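Local coordinates for putative glycosyl hydrolase (Parabacteroides distasonis, PDB 4QHZ), which is probably a hydrolase of the 3-keto-disaccharide hydrolase family (DUF1080), acting on sugar substrates, and binds magnesium, at residues V197-N200 with H201-I204. Residues are numbered along the deposited sequence; the frame is centred on the assembly and turned at random.
Sequences VLQN and HTTI
Q199 meets T202 three residues further on, across the kink in strand 196-203. Its chain bends at chi2 (-70°), which swings the amide back alongside its own backbone and carries OE1 to the threonine hydroxyl. T202 OG1 donates to Q199 OE1 over 2.6 Å, on a lone pair and in the carbonyl plane, with a C=O...O angle of 141°. A buried glutamine suits this place because its amide offers an acceptor at OE1 for the hydroxyl and a donor at NE2 for the carbonyls of G146 and S152, which together fix its flip. T202 holds OG1 beside its backbone N (chi1 -61°), facing the corner; the hydroxyl also accepts from a water 3.3 Å away, which takes the N-H of N200 N at 2.8 Å. N200, polar at a partly exposed position, has CG anti to its backbone N, placing the amide by the H201 backbone, and packs on I171 of the second subunit. H201 takes the left-handed backbone conformation at the corner, and its flat ring stacks on H201 of that subunit. Opposite V191 the strand carries two residues, L198 and Q199, where a regular pair has one: a classic beta bulge in the hairpin of strands 185-193 and 196-203, within the larger antiparallel sheet of this concanavalin-like fold.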
loop_
_atom_site.group_PDB
_atom_site.type_symbol
_atom_site.label_atom_id
_atom_site.label_comp_id
_atom_site.label_asym_id
_atom_site.label_seq_id
_atom_site.Cartn_x
_atom_site.Cartn_y
_atom_site.Cartn_z
ATOM N N VAL C 197 6.907 16.720 -9.157
ATOM C CA VAL C 197 6.533 15.307 -9.070
ATOM C C VAL C 197 5.669 14.915 -10.268
ATOM O O VAL C 197 4.601 15.490 -10.488
ATOM C CB VAL C 197 5.754 14.959 -7.794
ATOM C CG1 VAL C 197 5.414 13.473 -7.767
ATOM C CG2 VAL C 197 6.554 15.297 -6.555
ATOM N N LEU C 198 6.132 13.912 -11.009
ATOM C CA LEU C 198 5.433 13.411 -12.192
ATOM C C LEU C 198 4.797 12.042 -11.945
ATOM O O LEU C 198 3.755 11.726 -12.521
ATOM C CB LEU C 198 6.404 13.350 -13.375
ATOM C CG LEU C 198 6.351 14.513 -14.376
ATOM C CD1 LEU C 198 6.408 15.884 -13.719
ATOM C CD2 LEU C 198 7.475 14.364 -15.397
ATOM N N GLN C 199 5.454 11.220 -11.129
ATOM C CA GLN C 199 4.900 9.952 -10.675
ATOM C C GLN C 199 5.006 9.938 -9.162
ATOM O O GLN C 199 6.109 10.016 -8.614
ATOM C CB GLN C 199 5.649 8.762 -11.268
ATOM C CG GLN C 199 5.621 8.698 -12.788
ATOM C CD GLN C 199 4.257 8.358 -13.361
ATOM O OE1 GLN C 199 3.381 7.840 -12.667
ATOM N NE2 GLN C 199 4.085 8.630 -14.648
ATOM N N ASN C 200 3.861 9.837 -8.498
ATOM C CA ASN C 200 3.810 9.831 -7.043
ATOM C C ASN C 200 3.547 8.426 -6.491
ATOM O O ASN C 200 2.404 8.027 -6.322
ATOM C CB ASN C 200 2.738 10.810 -6.565
ATOM C CG ASN C 200 2.726 10.972 -5.059
ATOM O OD1 ASN C 200 3.477 10.311 -4.346
ATOM N ND2 ASN C 200 1.863 11.858 -4.569
ATOM N N HIS C 201 4.618 7.699 -6.197
ATOM C CA HIS C 201 4.523 6.325 -5.718
ATOM C C HIS C 201 3.581 5.510 -6.609
ATOM O O HIS C 201 2.612 4.910 -6.135
ATOM C CB HIS C 201 4.072 6.279 -4.257
ATOM C CG HIS C 201 4.326 4.963 -3.593
ATOM N ND1 HIS C 201 5.584 4.564 -3.195
ATOM C CD2 HIS C 201 3.483 3.964 -3.236
ATOM C CE1 HIS C 201 5.510 3.363 -2.649
ATOM N NE2 HIS C 201 4.246 2.978 -2.657
ATOM N N THR C 202 3.906 5.483 -7.898
ATOM C CA THR C 202 3.096 4.821 -8.910
ATOM C C THR C 202 3.398 3.337 -8.942
ATOM O O THR C 202 4.554 2.932 -8.925
ATOM C CB THR C 202 3.374 5.430 -10.293
ATOM O OG1 THR C 202 3.019 6.819 -10.267
ATOM C CG2 THR C 202 2.580 4.740 -11.375
ATOM N N THR C 203 2.351 2.527 -8.977
ATOM C CA THR C 203 2.507 1.086 -9.097
ATOM C C THR C 203 2.741 0.720 -10.557
ATOM O O THR C 203 2.007 1.162 -11.439
ATOM C CB THR C 203 1.270 0.344 -8.559
ATOM O OG1 THR C 203 1.129 0.615 -7.159
ATOM C CG2 THR C 203 1.402 -1.158 -8.760
ATOM N N ILE C 204 3.775 -0.079 -10.798
ATOM C CA ILE C 204 4.091 -0.553 -12.132
ATOM C C ILE C 204 3.369 -1.880 -12.340
ATOM O O ILE C 204 3.422 -2.762 -11.482
ATOM C CB ILE C 204 5.611 -0.677 -12.326
ATOM C CG1 ILE C 204 6.251 0.709 -12.245
ATOM C CG2 ILE C 204 5.939 -1.331 -13.660
ATOM C CD1 ILE C 204 7.766 0.726 -12.268
HETATM O O HOH W 1 1.368 9.575 -9.732
#